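PDB 3VTG: high choriolytic enzyme 1 from Oryzias latipes, which cleaves proteins of the fish egg envelope's inner layer as an astacin-family zinc metalloprotease, breaking down and swelling the envelope so that the hatchling can swim free. Local coordinates for residues His109-Ser114 with Tyr133-His138; Ser118-Asn123 with Tyr147-Ile152; Met153-Asp158 with Asp167-Ile172. One frame throughout, in Å; residues are numbered along the deposited sequence.

Contact 1 (His109-Ser114 with Tyr133-His138). With ZN (zinc ion), chain B.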
loop_
_atom_site.group_PDB
_atom_site.type_symbol
_atom_site.label_atom_id
_atom_site.label_comp_id
_atom_site.label_asym_id
_atom_site.label_seq_id
_atom_site.Cartn_x
_atom_site.Cartn_y
_atom_site.Cartn_z
ATOM N N HIS A 109 -2.237 -4.779 -3.861
ATOM C CA HIS A 109 -1.303 -5.855 -3.530
ATOM C C HIS A 109 -0.687 -6.460 -4.755
ATOM O O HIS A 109 -1.373 -6.697 -5.756
ATOM C CB HIS A 109 -1.981 -6.921 -2.681
ATOM C CG HIS A 109 -2.443 -6.418 -1.337
ATOM N ND1 HIS A 109 -3.673 -6.661 -0.855
ATOM C CD2 HIS A 109 -1.793 -5.641 -0.384
ATOM C CE1 HIS A 109 -3.804 -6.077 0.348
ATOM N NE2 HIS A 109 -2.649 -5.457 0.637
ATOM N N GLU A 110 0.618 -6.710 -4.680
ATOM C CA GLU A 110 1.390 -7.210 -5.814
ATOM C C GLU A 110 0.830 -8.507 -6.402
ATOM O O GLU A 110 0.774 -8.658 -7.626
ATOM C CB GLU A 110 2.865 -7.383 -5.428
ATOM C CG GLU A 110 3.814 -7.549 -6.606
ATOM C CD GLU A 110 4.023 -6.270 -7.403
ATOM O OE1 GLU A 110 3.376 -5.240 -7.101
ATOM O OE2 GLU A 110 4.837 -6.303 -8.345
ATOM N N GLN A 111 0.408 -9.427 -5.532
ATOM C CA GLN A 111 -0.066 -10.738 -5.977
ATOM C C GLN A 111 -1.385 -10.678 -6.755
ATOM O O GLN A 111 -1.816 -11.685 -7.309
ATOM C CB GLN A 111 -0.161 -11.732 -4.808
ATOM C CG GLN A 111 -1.374 -11.575 -3.897
ATOM C CD GLN A 111 -1.203 -10.503 -2.836
ATOM O OE1 GLN A 111 -0.106 -9.977 -2.626
ATOM N NE2 GLN A 111 -2.295 -10.176 -2.155
ATOM N N THR A 112 -2.016 -9.506 -6.796
ATOM C CA THR A 112 -3.262 -9.330 -7.550
ATOM C C THR A 112 -3.049 -8.687 -8.923
ATOM O O THR A 112 -4.011 -8.453 -9.651
ATOM C CB THR A 112 -4.319 -8.525 -6.761
ATOM O OG1 THR A 112 -3.922 -7.152 -6.663
ATOM C CG2 THR A 112 -4.534 -9.115 -5.371
ATOM N N ARG A 113 -1.794 -8.404 -9.275
ATOM C CA ARG A 113 -1.468 -7.873 -10.603
ATOM C C ARG A 113 -2.022 -8.772 -11.705
ATOM O O ARG A 113 -2.097 -9.991 -11.546
ATOM C CB ARG A 113 0.043 -7.744 -10.779
ATOM C CG ARG A 113 0.658 -6.481 -10.202
ATOM C CD ARG A 113 2.173 -6.505 -10.343
ATOM N NE ARG A 113 2.619 -6.640 -11.729
ATOM C CZ ARG A 113 3.246 -5.694 -12.427
ATOM N NH1 ARG A 113 3.523 -4.513 -11.883
ATOM N NH2 ARG A 113 3.600 -5.939 -13.679
ATOM N N SER A 114 -2.395 -8.165 -12.827
ATOM C CA SER A 114 -2.969 -8.900 -13.951
ATOM C C SER A 114 -2.048 -9.990 -14.500
ATOM O O SER A 114 -2.525 -10.964 -15.079
ATOM C CB SER A 114 -3.349 -7.935 -15.071
ATOM O OG SER A 114 -2.209 -7.227 -15.519
ATOM N N TYR A 133 -10.637 -13.751 -1.088
ATOM C CA TYR A 133 -10.859 -12.619 -1.995
ATOM C C TYR A 133 -9.637 -11.703 -2.117
ATOM O O TYR A 133 -9.463 -11.035 -3.135
ATOM C CB TYR A 133 -12.098 -11.809 -1.579
ATOM C CG TYR A 133 -11.868 -10.906 -0.389
ATOM C CD1 TYR A 133 -11.487 -9.572 -0.562
ATOM C CD2 TYR A 133 -12.016 -11.385 0.914
ATOM C CE1 TYR A 133 -11.262 -8.744 0.526
ATOM C CE2 TYR A 133 -11.793 -10.564 2.008
ATOM C CZ TYR A 133 -11.418 -9.246 1.808
ATOM O OH TYR A 133 -11.197 -8.426 2.890
ATOM N N ASN A 134 -8.799 -11.680 -1.079
ATOM C CA ASN A 134 -7.569 -10.880 -1.070
ATOM C C ASN A 134 -6.546 -11.341 -2.107
ATOM O O ASN A 134 -5.551 -10.658 -2.356
ATOM C CB ASN A 134 -6.924 -10.914 0.317
ATOM C CG ASN A 134 -7.767 -10.230 1.374
ATOM O OD1 ASN A 134 -7.979 -9.018 1.333
ATOM N ND2 ASN A 134 -8.239 -11.007 2.338
ATOM N N PHE A 135 -6.803 -12.500 -2.707
ATOM C CA PHE A 135 -5.894 -13.101 -3.676
ATOM C C PHE A 135 -6.470 -13.068 -5.096
ATOM O O PHE A 135 -5.860 -13.596 -6.026
ATOM C CB PHE A 135 -5.560 -14.543 -3.265
ATOM C CG PHE A 135 -4.910 -14.662 -1.909
ATOM C CD1 PHE A 135 -3.534 -14.838 -1.795
ATOM C CD2 PHE A 135 -5.675 -14.608 -0.744
ATOM C CE1 PHE A 135 -2.934 -14.955 -0.548
ATOM C CE2 PHE A 135 -5.080 -14.720 0.507
ATOM C CZ PHE A 135 -3.709 -14.899 0.603
ATOM N N ASN A 136 -7.644 -12.458 -5.255
ATOM C CA ASN A 136 -8.266 -12.309 -6.574
ATOM C C ASN A 136 -7.436 -11.436 -7.508
ATOM O O ASN A 136 -6.968 -10.370 -7.112
ATOM C CB ASN A 136 -9.670 -11.713 -6.446
ATOM C CG ASN A 136 -10.660 -12.662 -5.799
ATOM O OD1 ASN A 136 -10.374 -13.840 -5.588
ATOM N ND2 ASN A 136 -11.844 -12.146 -5.485
ATOM N N LYS A 137 -7.257 -11.900 -8.743
ATOM C CA LYS A 137 -6.549 -11.142 -9.772
ATOM C C LYS A 137 -7.359 -9.911 -10.182
ATOM O O LYS A 137 -8.578 -9.992 -10.342
ATOM C CB LYS A 137 -6.305 -12.034 -10.988
ATOM C CG LYS A 137 -5.400 -11.438 -12.059
ATOM C CD LYS A 137 -5.369 -12.311 -13.305
ATOM C CE LYS A 137 -4.672 -13.636 -13.047
ATOM N NZ LYS A 137 -4.747 -14.543 -14.226
ATOM N N HIS A 138 -6.679 -8.776 -10.348
ATOM C CA HIS A 138 -7.329 -7.540 -10.787
ATOM C C HIS A 138 -6.741 -7.017 -12.064
ATOM O O HIS A 138 -5.605 -7.340 -12.419
ATOM C CB HIS A 138 -7.251 -6.465 -9.705
ATOM C CG HIS A 138 -7.878 -6.869 -8.394
ATOM N ND1 HIS A 138 -9.095 -7.438 -8.318
ATOM C CD2 HIS A 138 -7.413 -6.757 -7.087
ATOM C CE1 HIS A 138 -9.393 -7.685 -7.029
ATOM N NE2 HIS A 138 -8.363 -7.269 -6.276
HETATM ZN ZN ZN B . -2.449 -4.037 2.087
HETATM O O HOH W 1 -5.706 -7.929 -2.184
HETATM O O HOH W 2 -1.722 -13.616 -14.663
HETATM O O HOH W 3 -3.462 -3.241 3.782
HETATM O O HOH W 4 -2.190 -5.759 3.597
#

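Contact 2 (Ser118-Asn123 with Tyr147-Ile152)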
loop_
_atom_site.group_PDB
_atom_site.type_symbol
_atom_site.label_atom_id
_atom_site.label_comp_id
_atom_site.label_asym_id
_atom_site.label_seq_id
_atom_site.Cartn_x
_atom_site.Cartn_y
_atom_site.Cartn_z
ATOM N N SER A 118 2.183 -15.559 -13.924
ATOM C CA SER A 118 3.506 -15.827 -14.486
ATOM C C SER A 118 4.615 -15.786 -13.425
ATOM O O SER A 118 5.782 -16.036 -13.737
ATOM C CB SER A 118 3.819 -14.834 -15.609
ATOM O OG SER A 118 2.817 -14.870 -16.605
ATOM N N TYR A 119 4.247 -15.477 -12.178
ATOM C CA TYR A 119 5.229 -15.238 -11.108
ATOM C C TYR A 119 4.901 -15.956 -9.807
ATOM O O TYR A 119 5.803 -16.306 -9.048
ATOM C CB TYR A 119 5.402 -13.730 -10.856
ATOM C CG TYR A 119 5.659 -12.977 -12.137
ATOM C CD1 TYR A 119 6.951 -12.817 -12.633
ATOM C CD2 TYR A 119 4.599 -12.482 -12.889
ATOM C CE1 TYR A 119 7.177 -12.154 -13.831
ATOM C CE2 TYR A 119 4.811 -11.824 -14.089
ATOM C CZ TYR A 119 6.100 -11.663 -14.553
ATOM O OH TYR A 119 6.297 -11.015 -15.751
ATOM N N VAL A 120 3.612 -16.163 -9.550
ATOM C CA VAL A 120 3.177 -16.863 -8.342
ATOM C C VAL A 120 2.048 -17.832 -8.648
ATOM O O VAL A 120 1.304 -17.655 -9.618
ATOM C CB VAL A 120 2.731 -15.901 -7.206
ATOM C CG1 VAL A 120 3.888 -15.037 -6.711
ATOM C CG2 VAL A 120 1.540 -15.044 -7.627
ATOM N N ARG A 121 1.947 -18.862 -7.816
ATOM C CA ARG A 121 0.791 -19.738 -7.779
ATOM C C ARG A 121 0.018 -19.429 -6.500
ATOM O O ARG A 121 0.602 -19.344 -5.417
ATOM C CB ARG A 121 1.234 -21.202 -7.805
ATOM C CG ARG A 121 0.111 -22.201 -7.586
ATOM C CD ARG A 121 0.593 -23.639 -7.700
ATOM N NE ARG A 121 1.643 -23.996 -6.740
ATOM C CZ ARG A 121 2.867 -24.403 -7.076
ATOM N NH1 ARG A 121 3.214 -24.502 -8.354
ATOM N NH2 ARG A 121 3.752 -24.718 -6.138
ATOM N N ILE A 122 -1.288 -19.225 -6.637
ATOM C CA ILE A 122 -2.161 -19.052 -5.481
ATOM C C ILE A 122 -2.687 -20.428 -5.089
ATOM O O ILE A 122 -3.371 -21.090 -5.877
ATOM C CB ILE A 122 -3.335 -18.083 -5.770
ATOM C CG1 ILE A 122 -2.838 -16.746 -6.351
ATOM C CG2 ILE A 122 -4.181 -17.873 -4.520
ATOM C CD1 ILE A 122 -1.833 -15.986 -5.501
ATOM N N ASN A 123 -2.351 -20.861 -3.876
ATOM C CA ASN A 123 -2.788 -22.166 -3.387
ATOM C C ASN A 123 -4.101 -22.034 -2.623
ATOM O O ASN A 123 -4.126 -21.990 -1.385
ATOM C CB ASN A 123 -1.696 -22.819 -2.540
ATOM C CG ASN A 123 -0.341 -22.816 -3.231
ATOM O OD1 ASN A 123 -0.202 -23.272 -4.369
ATOM N ND2 ASN A 123 0.664 -22.295 -2.544
ATOM N N TYR A 147 6.444 -7.396 -12.493
ATOM C CA TYR A 147 6.089 -8.016 -11.230
ATOM C C TYR A 147 7.311 -7.984 -10.317
ATOM O O TYR A 147 8.413 -8.338 -10.733
ATOM C CB TYR A 147 5.655 -9.457 -11.469
ATOM C CG TYR A 147 4.917 -10.074 -10.308
ATOM C CD1 TYR A 147 3.526 -10.077 -10.268
ATOM C CD2 TYR A 147 5.611 -10.658 -9.246
ATOM C CE1 TYR A 147 2.843 -10.639 -9.205
ATOM C CE2 TYR A 147 4.936 -11.227 -8.178
ATOM C CZ TYR A 147 3.554 -11.216 -8.165
ATOM O OH TYR A 147 2.879 -11.777 -7.109
ATOM N N ASP A 148 7.108 -7.547 -9.078
ATOM C CA ASP A 148 8.205 -7.355 -8.136
ATOM C C ASP A 148 7.978 -8.153 -6.855
ATOM O O ASP A 148 7.198 -7.746 -5.989
ATOM C CB ASP A 148 8.369 -5.859 -7.832
ATOM C CG ASP A 148 9.555 -5.555 -6.924
ATOM O OD1 ASP A 148 10.341 -6.468 -6.582
ATOM O OD2 ASP A 148 9.696 -4.370 -6.553
ATOM N N TYR A 149 8.671 -9.285 -6.735
ATOM C CA TYR A 149 8.576 -10.120 -5.538
ATOM C C TYR A 149 8.948 -9.346 -4.275
ATOM O O TYR A 149 8.474 -9.666 -3.184
ATOM C CB TYR A 149 9.516 -11.316 -5.639
ATOM C CG TYR A 149 9.156 -12.392 -6.639
ATOM C CD1 TYR A 149 7.968 -13.120 -6.530
ATOM C CD2 TYR A 149 10.036 -12.718 -7.667
ATOM C CE1 TYR A 149 7.664 -14.130 -7.433
ATOM C CE2 TYR A 149 9.745 -13.725 -8.570
ATOM C CZ TYR A 149 8.560 -14.423 -8.453
ATOM O OH TYR A 149 8.292 -15.424 -9.358
ATOM N N SER A 150 9.810 -8.341 -4.432
ATOM C CA SER A 150 10.334 -7.573 -3.302
ATOM C C SER A 150 9.509 -6.333 -2.951
ATOM O O SER A 150 9.904 -5.558 -2.078
ATOM C CB SER A 150 11.799 -7.186 -3.546
ATOM O OG SER A 150 11.912 -6.072 -4.416
ATOM N N SER A 151 8.372 -6.150 -3.622
ATOM C CA SER A 151 7.492 -5.010 -3.355
ATOM C C SER A 151 6.964 -5.024 -1.927
ATOM O O SER A 151 6.598 -6.075 -1.400
ATOM C CB SER A 151 6.307 -4.996 -4.321
ATOM O OG SER A 151 5.351 -4.023 -3.920
ATOM N N ILE A 152 6.895 -3.840 -1.323
ATOM C CA ILE A 152 6.295 -3.669 0.000
ATOM C C ILE A 152 4.795 -4.005 -0.034
ATOM O O ILE A 152 4.153 -4.116 1.009
ATOM C CB ILE A 152 6.547 -2.235 0.533
ATOM C CG1 ILE A 152 6.523 -2.203 2.071
ATOM C CG2 ILE A 152 5.587 -1.230 -0.102
ATOM C CD1 ILE A 152 6.937 -0.872 2.669
HETATM O O HOH W 5 5.927 -8.532 -15.144
#

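Contact 3 (Met153-Asp158 with Asp167-Ile172)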
loop_
_atom_site.group_PDB
_atom_site.type_symbol
_atom_site.label_atom_id
_atom_site.label_comp_id
_atom_site.label_asym_id
_atom_site.label_seq_id
_atom_site.Cartn_x
_atom_site.Cartn_y
_atom_site.Cartn_z
ATOM N N MET A 153 4.256 -4.184 -1.240
ATOM C CA MET A 153 2.839 -4.504 -1.431
ATOM C C MET A 153 2.560 -5.999 -1.628
ATOM O O MET A 153 1.407 -6.397 -1.786
ATOM C CB MET A 153 2.260 -3.713 -2.613
ATOM C CG MET A 153 2.465 -2.204 -2.537
ATOM S SD MET A 153 1.931 -1.456 -0.982
ATOM C CE MET A 153 0.153 -1.589 -1.121
ATOM N N HIS A 154 3.606 -6.820 -1.621
ATOM C CA HIS A 154 3.445 -8.259 -1.819
ATOM C C HIS A 154 3.162 -8.954 -0.519
ATOM O O HIS A 154 3.884 -8.759 0.455
ATOM C CB HIS A 154 4.699 -8.851 -2.456
ATOM C CG HIS A 154 4.446 -10.125 -3.231
ATOM N ND1 HIS A 154 3.956 -11.245 -2.660
ATOM C CD2 HIS A 154 4.635 -10.423 -4.578
ATOM C CE1 HIS A 154 3.832 -12.205 -3.598
ATOM N NE2 HIS A 154 4.249 -11.703 -4.768
ATOM N N TYR A 155 2.114 -9.774 -0.496
ATOM C CA TYR A 155 1.832 -10.649 0.644
ATOM C C TYR A 155 2.982 -11.632 0.880
ATOM O O TYR A 155 3.648 -12.071 -0.066
ATOM C CB TYR A 155 0.572 -11.474 0.373
ATOM C CG TYR A 155 -0.767 -10.851 0.729
ATOM C CD1 TYR A 155 -0.900 -9.491 1.030
ATOM C CD2 TYR A 155 -1.916 -11.639 0.732
ATOM C CE1 TYR A 155 -2.140 -8.945 1.340
ATOM C CE2 TYR A 155 -3.154 -11.107 1.037
ATOM C CZ TYR A 155 -3.263 -9.764 1.343
ATOM O OH TYR A 155 -4.500 -9.246 1.644
ATOM N N GLY A 156 3.196 -11.992 2.142
ATOM C CA GLY A 156 4.080 -13.105 2.481
ATOM C C GLY A 156 3.466 -14.427 2.044
ATOM O O GLY A 156 2.259 -14.503 1.776
ATOM N N ARG A 157 4.291 -15.470 1.981
ATOM C CA ARG A 157 3.856 -16.777 1.478
ATOM C C ARG A 157 2.829 -17.461 2.378
ATOM O O ARG A 157 2.109 -18.353 1.929
ATOM C CB ARG A 157 5.060 -17.705 1.234
ATOM C CG ARG A 157 5.805 -18.151 2.487
ATOM C CD ARG A 157 7.079 -18.916 2.145
ATOM N NE ARG A 157 8.023 -18.112 1.366
ATOM C CZ ARG A 157 8.402 -18.375 0.114
ATOM N NH1 ARG A 157 7.936 -19.440 -0.528
ATOM N NH2 ARG A 157 9.262 -17.569 -0.499
ATOM N N ASP A 158 2.773 -17.033 3.637
ATOM C CA ASP A 158 1.873 -17.613 4.627
ATOM C C ASP A 158 0.700 -16.697 4.988
ATOM O O ASP A 158 -0.012 -16.951 5.955
ATOM C CB ASP A 158 2.654 -18.023 5.888
ATOM C CG ASP A 158 3.399 -16.857 6.536
ATOM O OD1 ASP A 158 3.518 -15.778 5.915
ATOM O OD2 ASP A 158 3.881 -17.028 7.680
ATOM N N ASP A 167 1.427 -23.007 2.437
ATOM C CA ASP A 167 1.513 -21.626 1.991
ATOM C C ASP A 167 0.352 -21.208 1.097
ATOM O O ASP A 167 -0.136 -21.990 0.280
ATOM C CB ASP A 167 2.834 -21.410 1.247
ATOM C CG ASP A 167 4.058 -21.609 2.134
ATOM O OD1 ASP A 167 3.942 -21.538 3.374
ATOM O OD2 ASP A 167 5.150 -21.829 1.580
ATOM N N SER A 168 -0.079 -19.961 1.255
ATOM C CA SER A 168 -1.107 -19.398 0.388
ATOM C C SER A 168 -0.549 -19.018 -0.984
ATOM O O SER A 168 -1.269 -19.073 -1.981
ATOM C CB SER A 168 -1.750 -18.178 1.043
ATOM O OG SER A 168 -0.786 -17.181 1.324
ATOM N N ILE A 169 0.727 -18.633 -1.025
ATOM C CA ILE A 169 1.379 -18.192 -2.261
ATOM C C ILE A 169 2.715 -18.904 -2.426
ATOM O O ILE A 169 3.518 -18.947 -1.494
ATOM C CB ILE A 169 1.639 -16.665 -2.263
ATOM C CG1 ILE A 169 0.342 -15.883 -2.037
ATOM C CG2 ILE A 169 2.315 -16.228 -3.560
ATOM C CD1 ILE A 169 0.555 -14.415 -1.734
ATOM N N THR A 170 2.948 -19.449 -3.619
ATOM C CA THR A 170 4.240 -20.041 -3.959
ATOM C C THR A 170 4.803 -19.364 -5.201
ATOM O O THR A 170 4.208 -19.456 -6.272
ATOM C CB THR A 170 4.132 -21.553 -4.238
ATOM O OG1 THR A 170 3.470 -22.203 -3.146
ATOM C CG2 THR A 170 5.525 -22.161 -4.435
ATOM N N PRO A 171 5.951 -18.673 -5.066
ATOM C CA PRO A 171 6.605 -18.114 -6.250
ATOM C C PRO A 171 7.003 -19.211 -7.238
ATOM O O PRO A 171 7.424 -20.294 -6.824
ATOM C CB PRO A 171 7.853 -17.437 -5.675
ATOM C CG PRO A 171 7.496 -17.135 -4.260
ATOM C CD PRO A 171 6.655 -18.299 -3.827
ATOM N N ILE A 172 6.835 -18.929 -8.528
ATOM C CA ILE A 172 7.200 -19.862 -9.600
ATOM C C ILE A 172 8.089 -19.143 -10.620
ATOM O O ILE A 172 7.873 -17.961 -10.885
ATOM C CB ILE A 172 5.955 -20.487 -10.288
ATOM C CG1 ILE A 172 5.024 -19.403 -10.862
ATOM C CG2 ILE A 172 5.208 -21.404 -9.321
ATOM C CD1 ILE A 172 3.937 -19.926 -11.781
HETATM O O HOH W 6 5.560 -20.784 -0.872
#

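Contact 1 (His109-Ser114 with Tyr133-His138)
Thr112 sits against the backbone of Asn134-His138, its two branches doing different work. OG1 lies between the backbone N and the carbonyl carbon (chi1 71°) and turns back to donate 2.7 Å to His109 O, on a lone pair of that carbonyl. CG2 is thereby directed across the contact, 3.2 Å from Asn136 O and also close to Asn134 O. The side chains of Thr112 and His138 cross obliquely, with His138 CD2 3.5 Å from Thr112 OG1, while Asn136 O stands over the centre of one face of the imidazole. Just behind, the backbones join by a nearly straight bond of 2.8 Å from His138 N to Thr112 O (168°). Gln111 bends at its second torsion and reaches Asn134 O with NE2, at 3.3 Å; the acceptor lies near the plane of the amide, but the donor is tilted from the carbonyl plane. OE1 of the same amide takes the N-H of Tyr155, so both ends of the amide are used and its rotation is fixed. Asn134 O also receives a water that accepts from His109 ND1, in plane at the ring edge. At the outer end Lys137 runs its aliphatic stem past Arg113 O and Ser114 O, its NZ paired with Asp117. His109 NE2 binds the zinc ion at 2.0 Å beside His99, His103 and two waters. The water between ND1 and Asn134 O is thus a second-shell restraint on the third histidine of the extended HExxHxxGxxH zinc site characteristic of astacins and other metzincins.

Contact 2 (Ser118-Asn123 with Tyr147-Ile152)
Tyr119 and Tyr147 have nearly parallel ring planes (3° apart) but run in opposite directions and are slid apart, so that the rings barely overlap. Tyr147 holds CG anti to its backbone N (chi1 -164°), which turns its ring alongside that of Tyr119. Each instead puts its CB over the other's ring in reciprocal CH-pi contacts: Tyr147 CB lies 3.4 Å from the Tyr119 centroid, above its centre, and Tyr119 CB 3.7 Å from the Tyr147 centroid, offset toward the rim. A water hydrogen-bonds Tyr119 OH and accepts from Tyr147 N. Tyr149 approaches in another way: its hydroxyl donates to Tyr119 O at 2.7 Å, on a lone pair, with that oxygen at the ring edge. Val120 CG1 touches both Tyr147 OH, at 3.4 Å, and Tyr149 CE1, at 3.9 Å. Tyr149 is placed by the type I turn Asp148-Ser151, which Asp148 OD1 braces by accepting from Ser150 OG and from Ser150 N, the latter bond making an Asx turn. Further out, Asp148 packs on Trp188 and Arg192 of helix 187-196, and Val120 and Tyr149 rest respectively on Ile169 and Pro171 of strand 169-171, the antiparallel neighbour of strand 120-122.

Contact 3 (Met153-Asp158 with Asp167-Ile172)
Arg157 has CG between its backbone N and carbonyl carbon (chi1 68°), and Asp167 has CG beside its own N (chi1 -64°), which lays the two side chains alongside each other, pointing the same way. They join the chain just after the Met-turn of the metzincin fold, with Met153 beneath the zinc site, to the start of strand 169-171. The contact is chiefly through the arginine's stem: its CD is 3.5 Å from Asp167 OD2. The charged atoms stay beyond salt-bridge range, NH1 standing 4.2 Å from that oxygen, with guanidinium and carboxylate planes 66° apart. A water spans the gap, donating to Asp167 OD2 and Ile169 O and accepting a weak bond from Arg157 NH1. A bend at the third torsion turns the guanidinium across Pro171, where NH1 lies 3.7 Å from CD, and NH1 also donates to Pro175 O. Replacing Arg157 by an alanine removes stem and guanidinium, and would probably leave Asp167 without its neighbouring positive charge, its water less firmly held and Pro175 O without this donor. The backbones meet at Arg157 O, which accepts a straight but long bond from Ile169 N (3.3 Å) and a weak one from Ser168 N. Deeper in, Tyr155, whose ring meets that of the zinc ligand His109, is backed by an isoleucine: Ile169 CD1 touches Tyr155 CB at 3.6 Å.

All three contacts lie in the half of the chain that follows the zinc-binding helix 94-105, on one side of the chain's centre. Contacts 1 and 2 interleave along the sequence, their centres about 9 Å apart; contact 3 opens after both have closed, with its centre about 7 Å from that of contact 2 and 11 Å from that of contact 1. Contacts 2 and 3 share the small two-stranded antiparallel sheet of 120-122 and 169-171. Glu110 ties the loops together, accepting from Asp148 N through OE2 and pairing its backbone with Met153. These links probably help hold the third zinc histidine and the Met-turn in place in a region with little regular secondary structure.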